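Local coordinates for protein succinate-semialdehyde dehydrogenase (NAD(P)(+)) (Marinobacter aquaeolei, PDB 3RH9) that probably oxidises succinate semialdehyde to succinate with NAD(P)+ as the hydride acceptor, as a member of the aldehyde dehydrogenase family, at residues C222-T236 against D245-G258. Residues are numbered along the deposited sequence; the frame is centred on the assembly and turned at random.
Sequences CEHKDVPMLSFTGST and DTAEQVKKLALELG
L230 and F232 bond through their backbones to K252, A254 and E256, pairing strands 229-233 and 252-256 in parallel; helix 236-245 links them as a right-handed beta-alpha-beta crossover in the Rossmann-like cofactor domain expected of an aldehyde dehydrogenase. Before the strands begin, K251 reaches under the turn at H224-V227. Its chain, bent at its last two torsions (chi4 -87°), brings NZ to V227 O at 2.7 Å, tilted 33° from that carbonyl's plane, while CD lies 3.5 Å from L230 CD1. With an alanine here, the V227 carbonyl would probably lose its ammonium partner and L230 CD1 the aliphatic stem beside it. Nearby, Q249 NE2 makes only a weak bond to E223 O.

On one sheet face, selenomethionine M229 runs out extended, its SE beside K252 CG and its CE 3.6 Å from A254 CB; K252 itself carries its NZ on to E473 O. Farther along, T233 and the predicted active-site E256 lie side by side, OG1 of T233 3.5 Å from E256 CB and bonded to K167.

On the other face these two strands set only leucines and a phenylalanine: L230, F232, L253 and L255. L253 CD2 packs on L230 CB at 3.6 Å, and F232, with CG anti to its backbone N (chi1 166°), presents a ring edge to L257 CD2, 3.3 Å from CE1. Past the strands, the T236 hydroxyl OG1 accepts G258 N at 3.1 Å.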
ATOM      1  N   CYS A 222       3.743  -7.327 -15.072  1.00 15.45           N
ATOM      2  CA  CYS A 222       4.455  -7.702 -13.843  1.00 14.86           C
ATOM      3  C   CYS A 222       5.968  -7.554 -13.965  1.00 15.12           C
ATOM      4  O   CYS A 222       6.629  -7.139 -13.027  1.00 13.88           O
ATOM      5  CB  CYS A 222       4.140  -9.145 -13.439  1.00 13.50           C
ATOM      6  SG  CYS A 222       2.457  -9.378 -12.836  1.00 16.33           S
ATOM      7  N   GLU A 223       6.514  -7.912 -15.122  1.00 16.81           N
ATOM      8  CA  GLU A 223       7.958  -8.013 -15.283  1.00 17.21           C
ATOM      9  C   GLU A 223       8.584  -6.695 -15.659  1.00 17.42           C
ATOM     10  O   GLU A 223       9.749  -6.464 -15.392  1.00 19.32           O
ATOM     11  CB  GLU A 223       8.310  -9.035 -16.352  1.00 18.33           C
ATOM     12  CG  GLU A 223       8.077 -10.461 -15.918  1.00 21.94           C
ATOM     13  CD  GLU A 223       8.468 -11.472 -16.996  1.00 28.66           C
ATOM     14  OE1 GLU A 223       8.986 -11.057 -18.063  1.00 27.02           O
ATOM     15  OE2 GLU A 223       8.253 -12.684 -16.772  1.00 32.20           O
ATOM     16  N   HIS A 224       7.820  -5.827 -16.293  1.00 17.34           N
ATOM     17  CA  HIS A 224       8.427  -4.637 -16.852  1.00 17.16           C
ATOM     18  C   HIS A 224       8.844  -3.644 -15.782  1.00 17.02           C
ATOM     19  O   HIS A 224       8.072  -3.347 -14.885  1.00 16.41           O
ATOM     20  CB  HIS A 224       7.519  -3.965 -17.888  1.00 16.91           C
ATOM     21  CG  HIS A 224       8.278  -3.127 -18.870  1.00 17.39           C
ATOM     22  ND1 HIS A 224       8.569  -3.556 -20.146  1.00 18.96           N
ATOM     23  CD2 HIS A 224       8.866  -1.915 -18.738  1.00 16.61           C
ATOM     24  CE1 HIS A 224       9.271  -2.627 -20.772  1.00 19.72           C
ATOM     25  NE2 HIS A 224       9.462  -1.621 -19.940  1.00 18.54           N
ATOM     26  N   LYS A 225      10.064  -3.119 -15.916  1.00 18.31           N
ATOM     27  CA  LYS A 225      10.630  -2.152 -14.982  1.00 17.09           C
ATOM     28  C   LYS A 225      10.106  -0.734 -15.159  1.00 17.11           C
ATOM     29  O   LYS A 225      10.368   0.127 -14.327  1.00 16.68           O
ATOM     30  CB  LYS A 225      12.149  -2.136 -15.093  1.00 20.12           C
ATOM     31  CG  LYS A 225      12.833  -3.344 -14.435  1.00 28.81           C
ATOM     32  CD  LYS A 225      14.344  -3.379 -14.747  1.00 37.38           C
ATOM     33  CE  LYS A 225      15.044  -4.545 -14.058  1.00 40.10           C
ATOM     34  NZ  LYS A 225      16.528  -4.438 -14.201  1.00 43.39           N
ATOM     35  N   ASP A 226       9.385  -0.467 -16.240  1.00 16.75           N
ATOM     36  CA  ASP A 226       8.785   0.851 -16.396  1.00 15.27           C
ATOM     37  C   ASP A 226       7.336   0.876 -15.951  1.00 14.66           C
ATOM     38  O   ASP A 226       6.674   1.906 -16.066  1.00 14.37           O
ATOM     39  CB  ASP A 226       8.912   1.356 -17.826  1.00 15.46           C
ATOM     40  CG  ASP A 226      10.337   1.670 -18.194  1.00 17.41           C
ATOM     41  OD1 ASP A 226      11.173   1.776 -17.259  1.00 17.26           O
ATOM     42  OD2 ASP A 226      10.619   1.793 -19.408  1.00 17.92           O
ATOM     43  N   VAL A 227       6.842  -0.255 -15.455  1.00 13.39           N
ATOM     44  CA  VAL A 227       5.518  -0.272 -14.848  1.00 13.57           C
ATOM     45  C   VAL A 227       5.622  -0.407 -13.336  1.00 12.65           C
ATOM     46  O   VAL A 227       5.472  -1.488 -12.800  1.00 12.28           O
ATOM     47  CB  VAL A 227       4.627  -1.371 -15.424  1.00 12.55           C
ATOM     48  CG1 VAL A 227       3.245  -1.268 -14.850  1.00 11.77           C
ATOM     49  CG2 VAL A 227       4.558  -1.231 -16.909  1.00 13.37           C
ATOM     50  N   PRO A 228       5.888   0.705 -12.645  1.00 12.25           N
ATOM     51  CA  PRO A 228       6.129   0.711 -11.203  1.00 12.09           C
ATOM     52  C   PRO A 228       4.893   0.353 -10.394  1.00 11.40           C
ATOM     53  O   PRO A 228       5.017  -0.080  -9.259  1.00 10.48           O
ATOM     54  CB  PRO A 228       6.504   2.161 -10.922  1.00 11.82           C
ATOM     55  CG  PRO A 228       6.851   2.735 -12.235  1.00 13.22           C
ATOM     56  CD  PRO A 228       6.009   2.047 -13.220  1.00 12.40           C
HETATM   57  N   MSE A 229       3.715   0.548 -10.967  1.00 11.68           N
HETATM   58  CA  MSE A 229       2.496   0.301 -10.232  1.00 11.99           C
HETATM   59  C   MSE A 229       1.427  -0.427 -11.027  1.00 12.94           C
HETATM   60  O   MSE A 229       1.200  -0.140 -12.196  1.00 12.57           O
HETATM   61  CB  MSE A 229       1.923   1.602  -9.696  1.00 12.25           C
HETATM   62  CG  MSE A 229       0.456   1.507  -9.382  1.00 13.77           C
HETATM   63 SE   MSE A 229      -0.057   2.807  -8.042  1.00 39.63          SE
HETATM   64  CE  MSE A 229      -1.762   2.015  -7.486  1.00 15.99           C
ATOM     65  N   LEU A 230       0.756  -1.356 -10.354  1.00 12.19           N
ATOM     66  CA  LEU A 230      -0.369  -2.064 -10.917  1.00 11.85           C
ATOM     67  C   LEU A 230      -1.634  -1.788 -10.116  1.00 12.54           C
ATOM     68  O   LEU A 230      -1.633  -1.900  -8.890  1.00 12.29           O
ATOM     69  CB  LEU A 230      -0.086  -3.557 -10.909  1.00 12.12           C
ATOM     70  CG  LEU A 230       0.502  -4.126 -12.195  1.00 12.34           C
ATOM     71  CD1 LEU A 230       1.921  -3.654 -12.381  1.00 12.73           C
ATOM     72  CD2 LEU A 230       0.437  -5.631 -12.135  1.00 12.87           C
ATOM     73  N   SER A 231      -2.710  -1.419 -10.807  1.00 12.08           N
ATOM     74  CA  SER A 231      -4.010  -1.304 -10.163  1.00 12.86           C
ATOM     75  C   SER A 231      -4.946  -2.381 -10.714  1.00 12.24           C
ATOM     76  O   SER A 231      -5.379  -2.309 -11.863  1.00 11.36           O
ATOM     77  CB  SER A 231      -4.604   0.098 -10.339  1.00 12.82           C
ATOM     78  OG  SER A 231      -5.814   0.241  -9.605  1.00 11.62           O
ATOM     79  N   PHE A 232      -5.241  -3.377  -9.877  1.00 11.87           N
ATOM     80  CA  PHE A 232      -5.999  -4.559 -10.289  1.00 12.78           C
ATOM     81  C   PHE A 232      -7.295  -4.777  -9.487  1.00 12.66           C
ATOM     82  O   PHE A 232      -7.284  -4.852  -8.254  1.00 12.71           O
ATOM     83  CB  PHE A 232      -5.111  -5.814 -10.208  1.00 12.11           C
ATOM     84  CG  PHE A 232      -5.874  -7.113 -10.282  1.00 12.27           C
ATOM     85  CD1 PHE A 232      -6.464  -7.667  -9.138  1.00 12.23           C
ATOM     86  CD2 PHE A 232      -6.010  -7.787 -11.493  1.00 11.75           C
ATOM     87  CE1 PHE A 232      -7.181  -8.864  -9.210  1.00 11.92           C
ATOM     88  CE2 PHE A 232      -6.724  -8.990 -11.566  1.00 11.18           C
ATOM     89  CZ  PHE A 232      -7.305  -9.525 -10.424  1.00 11.59           C
ATOM     90  N   THR A 233      -8.410  -4.875 -10.199  1.00 11.75           N
ATOM     91  CA  THR A 233      -9.645  -5.346  -9.605  1.00 12.29           C
ATOM     92  C   THR A 233      -9.952  -6.677 -10.256  1.00 12.05           C
ATOM     93  O   THR A 233      -9.845  -6.800 -11.467  1.00 12.49           O
ATOM     94  CB  THR A 233     -10.810  -4.371  -9.863  1.00 12.79           C
ATOM     95  OG1 THR A 233     -10.566  -3.134  -9.190  1.00 15.20           O
ATOM     96  CG2 THR A 233     -12.105  -4.937  -9.354  1.00 14.48           C
ATOM     97  N   GLY A 234     -10.318  -7.677  -9.462  1.00 11.89           N
ATOM     98  CA  GLY A 234     -10.658  -8.985  -9.999  1.00 11.54           C
ATOM     99  C   GLY A 234     -10.713 -10.093  -8.964  1.00 11.45           C
ATOM    100  O   GLY A 234     -11.086  -9.856  -7.824  1.00 13.22           O
ATOM    101  N   SER A 235     -10.342 -11.307  -9.348  1.00 10.99           N
ATOM    102  CA  SER A 235     -10.420 -12.423  -8.414  1.00 12.21           C
ATOM    103  C   SER A 235      -9.305 -12.396  -7.351  1.00 13.52           C
ATOM    104  O   SER A 235      -8.162 -12.016  -7.627  1.00 13.26           O
ATOM    105  CB  SER A 235     -10.455 -13.762  -9.161  1.00 12.13           C
ATOM    106  OG  SER A 235      -9.240 -14.033  -9.826  1.00 12.68           O
ATOM    107  N   THR A 236      -9.654 -12.790  -6.130  1.00 13.02           N
ATOM    108  CA  THR A 236      -8.697 -12.863  -5.039  1.00 13.03           C
ATOM    109  C   THR A 236      -7.527 -13.768  -5.425  1.00 14.67           C
ATOM    110  O   THR A 236      -6.381 -13.501  -5.066  1.00 14.23           O
ATOM    111  CB  THR A 236      -9.349 -13.386  -3.749  1.00 13.25           C
ATOM    112  OG1 THR A 236     -10.634 -12.787  -3.583  1.00 14.07           O
ATOM    113  CG2 THR A 236      -8.500 -13.050  -2.529  1.00 14.37           C
ATOM    114  N   ASP A 245       4.045 -12.347  -8.062  1.00 13.15           N
ATOM    115  CA  ASP A 245       4.789 -12.112  -9.295  1.00 12.74           C
ATOM    116  C   ASP A 245       5.398 -10.724  -9.377  1.00 13.59           C
ATOM    117  O   ASP A 245       6.182 -10.460 -10.285  1.00 14.68           O
ATOM    118  CB  ASP A 245       3.911 -12.376 -10.525  1.00 11.97           C
ATOM    119  CG  ASP A 245       3.672 -13.858 -10.765  1.00 14.65           C
ATOM    120  OD1 ASP A 245       4.518 -14.691 -10.351  1.00 15.46           O
ATOM    121  OD2 ASP A 245       2.633 -14.200 -11.366  1.00 15.59           O
ATOM    122  N   THR A 246       5.041  -9.823  -8.465  1.00 12.46           N
ATOM    123  CA  THR A 246       5.661  -8.499  -8.497  1.00 12.82           C
ATOM    124  C   THR A 246       6.509  -8.221  -7.282  1.00 12.73           C
ATOM    125  O   THR A 246       6.947  -7.090  -7.084  1.00 13.77           O
ATOM    126  CB  THR A 246       4.642  -7.359  -8.605  1.00 13.57           C
ATOM    127  OG1 THR A 246       3.633  -7.534  -7.604  1.00 13.94           O
ATOM    128  CG2 THR A 246       3.997  -7.317  -9.995  1.00 13.27           C
ATOM    129  N   ALA A 247       6.755  -9.237  -6.473  1.00 11.78           N
ATOM    130  CA  ALA A 247       7.452  -9.017  -5.221  1.00 12.76           C
ATOM    131  C   ALA A 247       8.910  -8.617  -5.411  1.00 13.26           C
ATOM    132  O   ALA A 247       9.444  -7.844  -4.640  1.00 13.13           O
ATOM    133  CB  ALA A 247       7.350 -10.241  -4.326  1.00 13.04           C
ATOM    134  N   GLU A 248       9.551  -9.151  -6.436  1.00 14.43           N
ATOM    135  CA  GLU A 248      10.962  -8.898  -6.642  1.00 14.44           C
ATOM    136  C   GLU A 248      11.228  -7.429  -6.872  1.00 15.21           C
ATOM    137  O   GLU A 248      12.174  -6.862  -6.312  1.00 14.90           O
ATOM    138  CB  GLU A 248      11.467  -9.710  -7.817  1.00 15.80           C
ATOM    139  CG  GLU A 248      11.685 -11.158  -7.453  1.00 20.16           C
ATOM    140  CD  GLU A 248      12.813 -11.331  -6.445  1.00 21.85           C
ATOM    141  OE1 GLU A 248      13.838 -10.619  -6.583  1.00 21.45           O
ATOM    142  OE2 GLU A 248      12.676 -12.173  -5.525  1.00 22.33           O
ATOM    143  N   GLN A 249      10.400  -6.800  -7.697  1.00 14.22           N
ATOM    144  CA  GLN A 249      10.540  -5.363  -7.891  1.00 14.01           C
ATOM    145  C   GLN A 249       9.892  -4.567  -6.782  1.00 13.10           C
ATOM    146  O   GLN A 249      10.039  -3.342  -6.734  1.00 13.42           O
ATOM    147  CB  GLN A 249       9.961  -4.936  -9.224  1.00 15.18           C
ATOM    148  CG  GLN A 249      10.691  -5.526 -10.403  1.00 16.37           C
ATOM    149  CD  GLN A 249      10.349  -4.803 -11.680  1.00 18.45           C
ATOM    150  OE1 GLN A 249      10.336  -3.557 -11.732  1.00 16.07           O
ATOM    151  NE2 GLN A 249      10.066  -5.579 -12.729  1.00 18.19           N
ATOM    152  N   VAL A 250       9.181  -5.264  -5.896  1.00 12.29           N
ATOM    153  CA  VAL A 250       8.426  -4.618  -4.832  1.00 11.80           C
ATOM    154  C   VAL A 250       7.471  -3.592  -5.451  1.00 11.45           C
ATOM    155  O   VAL A 250       7.455  -2.441  -5.071  1.00 10.66           O
ATOM    156  CB  VAL A 250       9.360  -3.926  -3.818  1.00 11.54           C
ATOM    157  CG1 VAL A 250       8.612  -3.584  -2.556  1.00 11.43           C
ATOM    158  CG2 VAL A 250      10.532  -4.807  -3.492  1.00 11.58           C
ATOM    159  N   LYS A 251       6.677  -4.016  -6.424  1.00 11.66           N
ATOM    160  CA  LYS A 251       5.821  -3.082  -7.118  1.00 10.36           C
ATOM    161  C   LYS A 251       4.748  -2.526  -6.195  1.00 10.65           C
ATOM    162  O   LYS A 251       4.225  -3.213  -5.326  1.00 11.43           O
ATOM    163  CB  LYS A 251       5.180  -3.739  -8.333  1.00 11.21           C
ATOM    164  CG  LYS A 251       6.010  -3.697  -9.607  1.00 12.33           C
ATOM    165  CD  LYS A 251       5.097  -3.735 -10.824  1.00 12.15           C
ATOM    166  CE  LYS A 251       5.615  -4.650 -11.928  1.00 12.71           C
ATOM    167  NZ  LYS A 251       6.528  -3.998 -12.849  1.00 11.95           N
ATOM    168  N   LYS A 252       4.419  -1.266  -6.391  1.00 10.72           N
ATOM    169  CA  LYS A 252       3.264  -0.685  -5.735  1.00 12.15           C
ATOM    170  C   LYS A 252       1.978  -1.281  -6.326  1.00 11.44           C
ATOM    171  O   LYS A 252       1.778  -1.263  -7.532  1.00 11.41           O
ATOM    172  CB  LYS A 252       3.298   0.836  -5.893  1.00 11.29           C
ATOM    173  CG  LYS A 252       2.090   1.531  -5.338  1.00 12.66           C
ATOM    174  CD  LYS A 252       2.388   3.001  -5.041  1.00 12.69           C
ATOM    175  CE  LYS A 252       1.203   3.631  -4.368  1.00 13.13           C
ATOM    176  NZ  LYS A 252       1.448   5.046  -4.072  1.00 14.39           N
ATOM    177  N   LEU A 253       1.118  -1.833  -5.476  1.00 12.16           N
ATOM    178  CA  LEU A 253      -0.153  -2.412  -5.942  1.00 11.95           C
ATOM    179  C   LEU A 253      -1.386  -1.792  -5.285  1.00 11.18           C
ATOM    180  O   LEU A 253      -1.391  -1.510  -4.095  1.00 10.02           O
ATOM    181  CB  LEU A 253      -0.181  -3.922  -5.702  1.00 11.55           C
ATOM    182  CG  LEU A 253       1.013  -4.757  -6.169  1.00 12.41           C
ATOM    183  CD1 LEU A 253       0.946  -6.184  -5.581  1.00 12.05           C
ATOM    184  CD2 LEU A 253       1.080  -4.782  -7.686  1.00 11.80           C
ATOM    185  N   ALA A 254      -2.422  -1.560  -6.076  1.00 11.68           N
ATOM    186  CA  ALA A 254      -3.752  -1.311  -5.526  1.00 12.04           C
ATOM    187  C   ALA A 254      -4.601  -2.508  -5.893  1.00 11.77           C
ATOM    188  O   ALA A 254      -4.653  -2.901  -7.059  1.00 11.27           O
ATOM    189  CB  ALA A 254      -4.368  -0.033  -6.079  1.00 10.76           C
ATOM    190  N   LEU A 255      -5.258  -3.091  -4.894  1.00 12.39           N
ATOM    191  CA  LEU A 255      -5.976  -4.349  -5.083  1.00 11.94           C
ATOM    192  C   LEU A 255      -7.389  -4.265  -4.547  1.00 12.72           C
ATOM    193  O   LEU A 255      -7.617  -4.028  -3.350  1.00 12.00           O
ATOM    194  CB  LEU A 255      -5.243  -5.504  -4.404  1.00 11.13           C
ATOM    195  CG  LEU A 255      -3.839  -5.862  -4.880  1.00 10.54           C
ATOM    196  CD1 LEU A 255      -3.321  -7.075  -4.125  1.00 10.11           C
ATOM    197  CD2 LEU A 255      -3.847  -6.110  -6.363  1.00 11.21           C
ATOM    198  N   GLU A 256      -8.343  -4.451  -5.447  1.00 12.92           N
ATOM    199  CA  GLU A 256      -9.723  -4.564  -5.043  1.00 13.09           C
ATOM    200  C   GLU A 256     -10.180  -5.953  -5.450  1.00 13.01           C
ATOM    201  O   GLU A 256     -10.446  -6.211  -6.622  1.00 12.96           O
ATOM    202  CB  GLU A 256     -10.559  -3.485  -5.707  1.00 14.51           C
ATOM    203  CG  GLU A 256     -11.812  -3.168  -4.922  1.00 18.93           C
ATOM    204  CD  GLU A 256     -12.735  -2.218  -5.657  1.00 25.47           C
ATOM    205  OE1 GLU A 256     -13.835  -2.667  -6.090  1.00 24.61           O
ATOM    206  OE2 GLU A 256     -12.347  -1.027  -5.807  1.00 28.91           O
ATOM    207  N   LEU A 257     -10.247  -6.857  -4.485  1.00 11.31           N
ATOM    208  CA  LEU A 257     -10.477  -8.249  -4.801  1.00 12.62           C
ATOM    209  C   LEU A 257     -11.855  -8.735  -4.325  1.00 14.50           C
ATOM    210  O   LEU A 257     -12.812  -7.959  -4.273  1.00 14.80           O
ATOM    211  CB  LEU A 257      -9.351  -9.090  -4.206  1.00 13.24           C
ATOM    212  CG  LEU A 257      -7.919  -8.588  -4.440  1.00 11.95           C
ATOM    213  CD1 LEU A 257      -6.920  -9.309  -3.521  1.00 11.63           C
ATOM    214  CD2 LEU A 257      -7.494  -8.723  -5.900  1.00 11.86           C
ATOM    215  N   GLY A 258     -11.958 -10.014  -3.972  1.00 14.52           N
ATOM    216  CA  GLY A 258     -13.230 -10.585  -3.561  1.00 14.66           C
ATOM    217  C   GLY A 258     -13.796 -10.023  -2.265  1.00 15.36           C
ATOM    218  O   GLY A 258     -13.092  -9.357  -1.494  1.00 14.84           O
TER